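Local structure of Alr3699 protein (Nostoc sp., 4XSU) at residues B[23-28]-B[44-49]; B[103-108]-B[122-127]; B[221-226]-B[289-294]. The protein belongs to the GT-B glycosyltransferases, whose two Rossmann-like domains face each other across a cleft, here holding uridine-5'-diphosphate and alpha-D-glucopyranose. One frame throughout, in Å; residues are numbered along the deposited sequence.

Contact 1: residues B[23-28]-B[44-49]; sequences LCLIDI and GAFKTL. With UDP (uridine-5'-diphosphate), chain K.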
loop_
_atom_site.group_PDB
_atom_site.type_symbol
_atom_site.label_atom_id
_atom_site.label_comp_id
_atom_site.label_asym_id
_atom_site.label_seq_id
_atom_site.Cartn_x
_atom_site.Cartn_y
_atom_site.Cartn_z
ATOM N N LEU B 23 20.595 12.244 8.936
ATOM C CA LEU B 23 21.396 13.275 9.633
ATOM C C LEU B 23 20.833 14.675 9.389
ATOM O O LEU B 23 20.659 15.451 10.324
ATOM C CB LEU B 23 22.870 13.197 9.253
ATOM C CG LEU B 23 23.485 11.966 9.889
ATOM C CD1 LEU B 23 24.879 11.721 9.345
ATOM C CD2 LEU B 23 23.488 12.126 11.394
ATOM N N CYS B 24 20.455 14.951 8.147
ATOM C CA CYS B 24 19.847 16.242 7.830
ATOM C C CYS B 24 18.528 16.529 8.552
ATOM O O CYS B 24 18.226 17.680 8.868
ATOM C CB CYS B 24 19.678 16.380 6.331
ATOM S SG CYS B 24 19.075 18.007 5.864
ATOM N N LEU B 25 17.757 15.475 8.816
ATOM C CA LEU B 25 16.429 15.597 9.417
ATOM C C LEU B 25 16.498 16.016 10.873
ATOM O O LEU B 25 15.580 16.682 11.390
ATOM C CB LEU B 25 15.693 14.259 9.306
ATOM C CG LEU B 25 14.323 14.120 9.958
ATOM C CD1 LEU B 25 13.374 15.195 9.463
ATOM C CD2 LEU B 25 13.762 12.735 9.685
ATOM N N ILE B 26 17.577 15.617 11.547
ATOM C CA ILE B 26 17.785 16.021 12.940
ATOM C C ILE B 26 17.743 17.543 13.024
ATOM O O ILE B 26 17.039 18.105 13.867
ATOM C CB ILE B 26 19.122 15.520 13.492
ATOM C CG1 ILE B 26 19.180 13.994 13.457
ATOM C CG2 ILE B 26 19.301 15.969 14.934
ATOM C CD1 ILE B 26 20.572 13.430 13.589
ATOM N N ASP B 27 18.458 18.198 12.106
ATOM C CA ASP B 27 18.567 19.669 12.085
ATOM C C ASP B 27 17.290 20.328 11.607
ATOM O O ASP B 27 16.912 21.407 12.115
ATOM C CB ASP B 27 19.728 20.110 11.177
ATOM C CG ASP B 27 21.067 19.658 11.700
ATOM O OD1 ASP B 27 21.360 20.028 12.858
ATOM O OD2 ASP B 27 21.798 18.927 10.984
ATOM N N ILE B 28 16.659 19.689 10.610
ATOM C CA ILE B 28 15.342 20.102 10.129
ATOM C C ILE B 28 14.355 20.078 11.293
ATOM O O ILE B 28 13.679 21.067 11.555
ATOM C CB ILE B 28 14.834 19.216 8.965
ATOM C CG1 ILE B 28 15.683 19.412 7.709
ATOM C CG2 ILE B 28 13.413 19.580 8.580
ATOM C CD1 ILE B 28 15.565 18.295 6.693
ATOM N N GLY B 44 16.943 1.489 14.762
ATOM C CA GLY B 44 18.399 1.479 14.565
ATOM C C GLY B 44 19.051 2.672 15.222
ATOM O O GLY B 44 18.424 3.395 16.034
ATOM N N ALA B 45 20.305 2.886 14.850
ATOM C CA ALA B 45 21.122 3.967 15.441
ATOM C C ALA B 45 20.467 5.373 15.423
ATOM O O ALA B 45 20.586 6.149 16.393
ATOM C CB ALA B 45 22.466 3.996 14.740
ATOM N N PHE B 46 19.749 5.665 14.330
ATOM C CA PHE B 46 19.100 6.953 14.129
ATOM C C PHE B 46 18.104 7.304 15.232
ATOM O O PHE B 46 17.944 8.467 15.582
ATOM C CB PHE B 46 18.442 6.974 12.736
ATOM C CG PHE B 46 17.841 8.302 12.342
ATOM C CD1 PHE B 46 18.412 9.511 12.745
ATOM C CD2 PHE B 46 16.716 8.341 11.528
ATOM C CE1 PHE B 46 17.854 10.721 12.367
ATOM C CE2 PHE B 46 16.158 9.546 11.150
ATOM C CZ PHE B 46 16.729 10.738 11.569
ATOM N N LYS B 47 17.447 6.299 15.799
ATOM C CA LYS B 47 16.474 6.529 16.870
ATOM C C LYS B 47 17.168 7.072 18.100
ATOM O O LYS B 47 16.690 8.026 18.733
ATOM C CB LYS B 47 15.747 5.223 17.234
ATOM C CG LYS B 47 14.748 5.354 18.384
ATOM C CD LYS B 47 14.266 3.984 18.840
ATOM C CE LYS B 47 13.423 4.073 20.102
ATOM N NZ LYS B 47 12.933 2.739 20.550
ATOM N N THR B 48 18.287 6.435 18.441
ATOM C CA THR B 48 19.146 6.882 19.530
ATOM C C THR B 48 19.509 8.359 19.331
ATOM O O THR B 48 19.240 9.191 20.201
ATOM C CB THR B 48 20.436 6.040 19.609
ATOM O OG1 THR B 48 20.115 4.638 19.629
ATOM C CG2 THR B 48 21.222 6.393 20.854
ATOM N N LEU B 49 20.078 8.698 18.177
ATOM C CA LEU B 49 20.430 10.099 17.919
ATOM C C LEU B 49 19.274 11.042 18.224
ATOM O O LEU B 49 19.446 12.027 18.950
ATOM C CB LEU B 49 20.874 10.317 16.474
ATOM C CG LEU B 49 22.125 9.595 15.995
ATOM C CD1 LEU B 49 22.575 10.158 14.657
ATOM C CD2 LEU B 49 23.260 9.701 17.002
HETATM N N1 UDP K . 28.968 10.147 8.366
HETATM C C2 UDP K . 29.205 9.582 9.636
HETATM N N3 UDP K . 29.885 8.434 9.748
HETATM C C4 UDP K . 30.347 7.806 8.659
HETATM C C5 UDP K . 30.126 8.343 7.396
HETATM C C6 UDP K . 29.422 9.534 7.270
HETATM O O2 UDP K . 28.781 10.155 10.663
HETATM O O4 UDP K . 30.980 6.735 8.779
HETATM C "C1'" UDP K . 28.224 11.403 8.251
HETATM C "C2'" UDP K . 29.108 12.465 7.618
HETATM O "O2'" UDP K . 29.236 13.586 8.498
HETATM C "C3'" UDP K . 28.417 12.887 6.337
HETATM C "C4'" UDP K . 27.143 12.061 6.249
HETATM O "O4'" UDP K . 27.090 11.214 7.401
HETATM O "O3'" UDP K . 28.095 14.279 6.389
HETATM C "C5'" UDP K . 27.122 11.211 4.984
HETATM O "O5'" UDP K . 26.141 11.720 4.085
HETATM P PA UDP K . 26.548 12.148 2.587
HETATM O O1A UDP K . 28.042 12.364 2.548
HETATM O O2A UDP K . 25.615 13.247 2.140
HETATM O O3A UDP K . 26.208 10.822 1.738
HETATM P PB UDP K . 24.774 10.104 1.883
HETATM O O1B UDP K . 24.982 9.099 2.991
HETATM O O2B UDP K . 23.836 11.233 2.234
HETATM O O3B UDP K . 24.535 9.493 0.524
#
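Phe46 presents the edge of its ring to Ile26, with CE1 3.7 Å from Ile26 CG1, which lies in the ring plane. The next ring atom, CZ, approaches Leu25 CD2 at 4.0 Å, the leucine chain standing roughly perpendicular to the aromatic one. Beside this pair Leu49 inserts CD1 between two residues one helical turn apart, 3.9 Å from Leu23 CD2 and 4.0 Å from Ile26 CD1. Phe46 and Leu49 are likewise a turn apart, so each helix offers matching successive turns to the other. The axes of the two segments run nearly parallel, 23° apart and 10.9 Å from each other, a wide spacing that calls for long side chains. Phe46 spans it because its CG is anti to the backbone N (chi1 -175°), which carries the ring across to the facing helix. Leu23 is forked, and the branch suits its place: CD2 serves the helix pair while CD1 turns to the ribose of uridine-5'-diphosphate, nearest the ring oxygen, UDP O4', at 3.0 Å. Farther out, Leu25 rests on Phe11 and Val38 and Phe46 on Leu40, which seats both helices on strands 9-13 and 37-40 of the N-terminal sheet. With carbon alone meeting carbon between the segments, cohesion here comes from shape and dispersion, and the polar demands of the nucleotide are met by other residues, among them Lys219 and Glu302.

Contact 2: residues B[103-108]-B[122-127]; sequences NTQKAL and LVYHLH. With GLC (alpha-D-glucopyranose), chain J; SO4 (sulfate ion), chain L.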
loop_
_atom_site.group_PDB
_atom_site.type_symbol
_atom_site.label_atom_id
_atom_site.label_comp_id
_atom_site.label_asym_id
_atom_site.label_seq_id
_atom_site.Cartn_x
_atom_site.Cartn_y
_atom_site.Cartn_z
ATOM N N ASN B 103 10.488 12.561 4.454
ATOM C CA ASN B 103 11.900 12.758 4.189
ATOM C C ASN B 103 12.540 11.783 3.249
ATOM O O ASN B 103 13.669 12.010 2.891
ATOM C CB ASN B 103 12.709 12.802 5.493
ATOM C CG ASN B 103 14.032 13.556 5.336
ATOM O OD1 ASN B 103 14.055 14.736 4.980
ATOM N ND2 ASN B 103 15.130 12.868 5.564
ATOM N N THR B 104 11.860 10.689 2.887
ATOM C CA THR B 104 12.392 9.694 1.921
ATOM C C THR B 104 11.302 9.185 0.981
ATOM O O THR B 104 10.121 9.473 1.160
ATOM C CB THR B 104 13.023 8.491 2.636
ATOM O OG1 THR B 104 12.029 7.794 3.402
ATOM C CG2 THR B 104 14.150 8.938 3.602
ATOM N N GLN B 105 11.697 8.431 -0.026
ATOM C CA GLN B 105 10.761 7.884 -0.988
ATOM C C GLN B 105 9.629 7.065 -0.335
ATOM O O GLN B 105 8.434 7.371 -0.512
ATOM C CB GLN B 105 11.500 7.036 -2.017
ATOM C CG GLN B 105 12.209 7.884 -3.045
ATOM C CD GLN B 105 12.862 7.085 -4.168
ATOM O OE1 GLN B 105 12.294 6.135 -4.686
ATOM N NE2 GLN B 105 14.063 7.493 -4.567
ATOM N N LYS B 106 9.977 6.064 0.451
ATOM C CA LYS B 106 8.945 5.255 1.083
ATOM C C LYS B 106 8.105 6.090 1.998
ATOM O O LYS B 106 6.902 5.844 2.148
ATOM C CB LYS B 106 9.522 4.070 1.853
ATOM C CG LYS B 106 10.143 3.064 0.930
ATOM C CD LYS B 106 10.715 1.891 1.690
ATOM C CE LYS B 106 11.435 0.967 0.714
ATOM N NZ LYS B 106 12.280 -0.021 1.434
ATOM N N ALA B 107 8.727 7.074 2.624
ATOM C CA ALA B 107 7.985 7.931 3.519
ATOM C C ALA B 107 7.030 8.828 2.728
ATOM O O ALA B 107 6.085 9.385 3.279
ATOM C CB ALA B 107 8.931 8.756 4.353
ATOM N N LEU B 108 7.280 8.978 1.438
ATOM C CA LEU B 108 6.406 9.796 0.618
ATOM C C LEU B 108 5.163 8.979 0.220
ATOM O O LEU B 108 4.046 9.485 0.229
ATOM C CB LEU B 108 7.143 10.305 -0.619
ATOM C CG LEU B 108 6.227 10.859 -1.694
ATOM C CD1 LEU B 108 5.501 12.088 -1.160
ATOM C CD2 LEU B 108 7.009 11.144 -2.957
ATOM N N LEU B 122 0.941 17.836 2.896
ATOM C CA LEU B 122 2.124 17.013 2.833
ATOM C C LEU B 122 3.259 17.801 2.210
ATOM O O LEU B 122 3.083 18.447 1.149
ATOM C CB LEU B 122 1.863 15.782 1.976
ATOM C CG LEU B 122 3.059 14.922 1.527
ATOM C CD1 LEU B 122 3.550 13.997 2.639
ATOM C CD2 LEU B 122 2.681 14.107 0.290
ATOM N N VAL B 123 4.426 17.711 2.857
ATOM C CA VAL B 123 5.669 18.228 2.290
ATOM C C VAL B 123 6.592 17.100 1.963
ATOM O O VAL B 123 6.811 16.208 2.777
ATOM C CB VAL B 123 6.382 19.174 3.254
ATOM C CG1 VAL B 123 7.751 19.532 2.712
ATOM C CG2 VAL B 123 5.558 20.441 3.461
ATOM N N TYR B 124 7.147 17.156 0.769
ATOM C CA TYR B 124 8.195 16.231 0.368
ATOM C C TYR B 124 9.617 16.879 0.418
ATOM O O TYR B 124 9.967 17.728 -0.408
ATOM C CB TYR B 124 7.924 15.753 -1.055
ATOM C CG TYR B 124 8.892 14.710 -1.611
ATOM C CD1 TYR B 124 9.577 13.818 -0.787
ATOM C CD2 TYR B 124 9.066 14.587 -2.972
ATOM C CE1 TYR B 124 10.426 12.849 -1.335
ATOM C CE2 TYR B 124 9.903 13.625 -3.517
ATOM C CZ TYR B 124 10.574 12.766 -2.698
ATOM O OH TYR B 124 11.410 11.837 -3.297
ATOM N N HIS B 125 10.450 16.433 1.343
ATOM C CA HIS B 125 11.848 16.848 1.338
ATOM C C HIS B 125 12.625 15.890 0.510
ATOM O O HIS B 125 12.799 14.744 0.912
ATOM C CB HIS B 125 12.431 16.891 2.737
ATOM C CG HIS B 125 13.573 17.850 2.851
ATOM N ND1 HIS B 125 13.622 18.848 3.804
ATOM C CD2 HIS B 125 14.687 17.997 2.089
ATOM C CE1 HIS B 125 14.732 19.548 3.637
ATOM N NE2 HIS B 125 15.395 19.053 2.605
ATOM N N LEU B 126 13.102 16.359 -0.634
ATOM C CA LEU B 126 13.791 15.514 -1.606
ATOM C C LEU B 126 15.329 15.544 -1.383
ATOM O O LEU B 126 15.935 16.601 -1.485
ATOM C CB LEU B 126 13.456 16.023 -2.998
ATOM C CG LEU B 126 14.100 15.327 -4.176
ATOM C CD1 LEU B 126 13.681 13.874 -4.246
ATOM C CD2 LEU B 126 13.742 16.044 -5.471
ATOM N N HIS B 127 15.939 14.402 -1.062
ATOM C CA HIS B 127 17.389 14.309 -0.841
ATOM C C HIS B 127 18.018 13.467 -1.923
ATOM O O HIS B 127 19.185 13.134 -1.838
ATOM C CB HIS B 127 17.713 13.672 0.518
ATOM C CG HIS B 127 17.216 14.445 1.695
ATOM N ND1 HIS B 127 17.793 15.627 2.116
ATOM C CD2 HIS B 127 16.205 14.195 2.559
ATOM C CE1 HIS B 127 17.157 16.070 3.190
ATOM N NE2 HIS B 127 16.188 15.215 3.480
HETATM C C1 GLC J . 20.905 12.772 0.727
HETATM C C2 GLC J . 21.739 12.846 -0.555
HETATM C C3 GLC J . 23.061 13.598 -0.392
HETATM C C4 GLC J . 22.933 14.775 0.576
HETATM C C5 GLC J . 22.148 14.445 1.850
HETATM C C6 GLC J . 20.950 15.378 1.997
HETATM O O1 GLC J . 20.373 11.450 0.870
HETATM O O2 GLC J . 22.012 11.516 -1.012
HETATM O O3 GLC J . 23.495 14.078 -1.669
HETATM O O4 GLC J . 24.243 15.228 0.937
HETATM O O5 GLC J . 21.690 13.091 1.878
HETATM O O6 GLC J . 21.399 16.668 2.426
HETATM S S SO4 L . 15.297 1.250 4.013
HETATM O O1 SO4 L . 13.874 1.514 4.337
HETATM O O2 SO4 L . 15.884 0.460 5.129
HETATM O O3 SO4 L . 16.039 2.535 3.921
HETATM O O4 SO4 L . 15.406 0.526 2.715
HETATM O O HOH W 1 14.084 12.649 0.342
#
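Asn103 and His127 meet at the C-terminal ends of the strands of a beta-alpha-beta crossover, the unit in which strand 99-102, helix 105-118 and strand 122-126 follow one another in this Rossmann-like domain. From CB, Asn103 swings CG anti to its backbone nitrogen (chi1 -156°), which brings the amide over the end of the neighbouring strand. OD1 lies 3.5 Å from His125 CB and accepts from His127 NE2 at 2.7 Å. OD1 lies in the imidazole plane, but NE2 is tilted 32° from the carbonyl plane, and the N-H...O angle of 147° makes the bond moderately bent. At the other tip, ND2 is bonded to Asp13 OD2, which fixes the amide flip and turns OD1 to the histidine. An amide suits this spot because it can give and accept at once. Held this way, the His127 ring lies next to the alpha-D-glucopyranose. A water ties the same corner together: it donates to Asn103 O (2.7 Å) and to His125 O, two acceptors that could not bond to each other, and accepts from His127 N (2.9 Å). Where the helix starts, Thr104 is the N-cap residue; its OG1 accepts a weak capping bond from Ala107 N, while its stronger partner is Gln14 OE1, to which it donates. Deeper in, the chemistry turns apolar. Leu108 CD1 packs on Leu122 CD2 at 3.8 Å, and Leu126 CB lies above one face of the Tyr124 ring, toward its rim. Centred over the opposite face, in a CH-pi contact, sits Leu108 CD2, 3.8 Å from the ring centroid.

Contact 3: residues B[221-226]-B[289-294]; sequences QHILID and TSTAPE. With GLC (alpha-D-glucopyranose), chain J.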
loop_
_atom_site.group_PDB
_atom_site.type_symbol
_atom_site.label_atom_id
_atom_site.label_comp_id
_atom_site.label_asym_id
_atom_site.label_seq_id
_atom_site.Cartn_x
_atom_site.Cartn_y
_atom_site.Cartn_z
ATOM N N GLN B 221 34.970 4.695 -3.418
ATOM C CA GLN B 221 36.181 4.512 -2.596
ATOM C C GLN B 221 37.274 3.847 -3.425
ATOM O O GLN B 221 38.448 4.106 -3.231
ATOM C CB GLN B 221 35.931 3.681 -1.349
ATOM C CG GLN B 221 35.162 4.388 -0.232
ATOM C CD GLN B 221 33.664 4.334 -0.448
ATOM O OE1 GLN B 221 33.199 3.807 -1.466
ATOM N NE2 GLN B 221 32.904 4.862 0.502
ATOM N N HIS B 222 36.880 2.998 -4.358
ATOM C CA HIS B 222 37.833 2.337 -5.226
ATOM C C HIS B 222 38.512 3.248 -6.229
ATOM O O HIS B 222 39.449 2.830 -6.912
ATOM C CB HIS B 222 37.138 1.222 -5.995
ATOM C CG HIS B 222 36.110 1.707 -6.959
ATOM N ND1 HIS B 222 34.900 2.232 -6.554
ATOM C CD2 HIS B 222 36.106 1.740 -8.312
ATOM C CE1 HIS B 222 34.197 2.571 -7.618
ATOM N NE2 HIS B 222 34.903 2.278 -8.697
ATOM N N ILE B 223 38.018 4.470 -6.380
ATOM C CA ILE B 223 38.676 5.405 -7.285
ATOM C C ILE B 223 39.846 6.007 -6.536
ATOM O O ILE B 223 40.946 6.086 -7.072
ATOM C CB ILE B 223 37.718 6.502 -7.830
ATOM C CG1 ILE B 223 36.599 5.868 -8.664
ATOM C CG2 ILE B 223 38.464 7.496 -8.709
ATOM C CD1 ILE B 223 37.074 5.078 -9.882
ATOM N N LEU B 224 39.600 6.419 -5.298
ATOM C CA LEU B 224 40.644 6.953 -4.447
ATOM C C LEU B 224 41.758 5.926 -4.297
ATOM O O LEU B 224 42.955 6.251 -4.411
ATOM C CB LEU B 224 40.079 7.305 -3.067
ATOM C CG LEU B 224 41.121 7.655 -2.016
ATOM C CD1 LEU B 224 42.095 8.671 -2.599
ATOM C CD2 LEU B 224 40.481 8.227 -0.751
ATOM N N ILE B 225 41.371 4.679 -4.044
ATOM C CA ILE B 225 42.358 3.639 -3.825
ATOM C C ILE B 225 43.214 3.515 -5.067
ATOM O O ILE B 225 44.430 3.494 -4.953
ATOM C CB ILE B 225 41.726 2.290 -3.445
ATOM C CG1 ILE B 225 41.156 2.382 -2.023
ATOM C CG2 ILE B 225 42.748 1.159 -3.558
ATOM C CD1 ILE B 225 40.251 1.227 -1.662
ATOM N N ASP B 226 42.603 3.468 -6.247
ATOM C CA ASP B 226 43.391 3.423 -7.473
ATOM C C ASP B 226 44.352 4.636 -7.569
ATOM O O ASP B 226 45.463 4.527 -8.104
ATOM C CB ASP B 226 42.493 3.316 -8.719
ATOM C CG ASP B 226 42.353 1.888 -9.232
ATOM O OD1 ASP B 226 43.269 1.084 -9.016
ATOM O OD2 ASP B 226 41.334 1.561 -9.877
ATOM N N THR B 289 34.504 11.225 -4.040
ATOM C CA THR B 289 34.887 10.537 -5.279
ATOM C C THR B 289 33.765 9.795 -6.005
ATOM O O THR B 289 34.039 8.886 -6.806
ATOM C CB THR B 289 36.000 9.509 -4.968
ATOM O OG1 THR B 289 35.494 8.469 -4.088
ATOM C CG2 THR B 289 37.202 10.242 -4.332
ATOM N N SER B 290 32.518 10.179 -5.752
ATOM C CA SER B 290 31.348 9.474 -6.312
ATOM C C SER B 290 31.381 9.323 -7.824
ATOM O O SER B 290 31.560 10.296 -8.531
ATOM C CB SER B 290 30.070 10.188 -5.918
ATOM O OG SER B 290 29.951 10.225 -4.500
ATOM N N THR B 291 31.197 8.090 -8.298
ATOM C CA THR B 291 31.116 7.767 -9.719
ATOM C C THR B 291 29.706 7.978 -10.337
ATOM O O THR B 291 29.479 7.683 -11.524
ATOM C CB THR B 291 31.491 6.297 -9.943
ATOM O OG1 THR B 291 30.923 5.513 -8.893
ATOM C CG2 THR B 291 32.972 6.120 -9.908
ATOM N N ALA B 292 28.768 8.464 -9.528
ATOM C CA ALA B 292 27.450 8.813 -10.010
ATOM C C ALA B 292 27.087 10.108 -9.307
ATOM O O ALA B 292 27.559 10.346 -8.201
ATOM C CB ALA B 292 26.437 7.709 -9.701
ATOM N N PRO B 293 26.269 10.955 -9.955
ATOM C CA PRO B 293 26.095 12.307 -9.445
ATOM C C PRO B 293 25.604 12.369 -8.013
ATOM O O PRO B 293 24.643 11.700 -7.669
ATOM C CB PRO B 293 25.065 12.914 -10.414
ATOM C CG PRO B 293 25.280 12.191 -11.712
ATOM C CD PRO B 293 25.664 10.788 -11.301
ATOM N N GLU B 294 26.218 13.219 -7.225
ATOM C CA GLU B 294 25.889 13.339 -5.845
ATOM C C GLU B 294 24.839 14.363 -5.675
ATOM O O GLU B 294 24.985 15.438 -6.176
ATOM C CB GLU B 294 27.104 13.804 -5.084
ATOM C CG GLU B 294 26.884 13.929 -3.601
ATOM C CD GLU B 294 27.042 12.619 -2.899
ATOM O OE1 GLU B 294 27.900 11.833 -3.285
ATOM O OE2 GLU B 294 26.309 12.376 -1.960
HETATM C C1 GLC J . 20.905 12.772 0.727
HETATM C C2 GLC J . 21.739 12.846 -0.555
HETATM C C3 GLC J . 23.061 13.598 -0.392
HETATM C C4 GLC J . 22.933 14.775 0.576
HETATM C C5 GLC J . 22.148 14.445 1.850
HETATM C C6 GLC J . 20.950 15.378 1.997
HETATM O O1 GLC J . 20.373 11.450 0.870
HETATM O O2 GLC J . 22.012 11.516 -1.012
HETATM O O3 GLC J . 23.495 14.078 -1.669
HETATM O O4 GLC J . 24.243 15.228 0.937
HETATM O O5 GLC J . 21.690 13.091 1.878
HETATM O O6 GLC J . 21.399 16.668 2.426
#
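Ile223 and Thr289 mark the nearest backbone approach, their CA atoms 6.7 Å apart, where the first turns of helix 221-228 meet an irregular loop. Two threonine methyls make the apolar part of the contact. Thr291 CG2 comes obliquely against Ile223 CG1 at 3.8 Å and stays more loosely, at 4.4 Å, near His222 CE1. Thr289 CG2 lies 4.3 Å from Leu224 CB. Threonine suits such a border because one branch is greasy and the other polar: with chi1 at 64°, Thr289 puts CG2 against Leu224 and OG1 at the helix start, where it bonds Gly220 O and His211 NE2. Isoleucine and leucine supply the matching carbon surface, while the imidazole of His222 binds Tyr250 OH through ND1.

Farther along the loop the chemistry becomes polar. Ser290 OG donates to Glu294 OE1 at 2.9 Å, nearly along the carboxylate C-O axis, and His288 NE2 reaches the same oxygen. The Glu294 chain bends at chi2 (83°), and its other oxygen, OE2, makes a salt bridge with Lys219 and takes a weak bond from GLC O3 at 3.3 Å. These partners fix the rotation of the carboxylate. Glu294 begins the EX7E sequence motif found in many GT-B glycosyltransferases. In the C-terminal domain the contact lies between strand 207-211, which Leu224 touches through Val209, helix 248-261 beside His222, and helix 336-348, whose Leu339 meets both Leu224 and Thr289.

In the fold
All three contacts are largely buried, and they divide between the two domains of the GT-B fold. Contacts 1 and 2 share the N-terminal domain and touch: Ile28 packs on His125, and Cys24 on His127, so helix 20-29 joins them. Contact 3 belongs to the C-terminal domain, its centre about 26 Å from that of contact 1 and 27 Å from that of contact 2. Contact 1 is apolar, between two helices; contact 2 adds a buried amide-imidazole bond and a bridging water where a strand ends; contact 3 is loose packing with a polar tail. Contacts 2 and 3 approach the same glucopyranose from the two domains; Leu23 of contact 1 and Glu294 of contact 3 touch UDP.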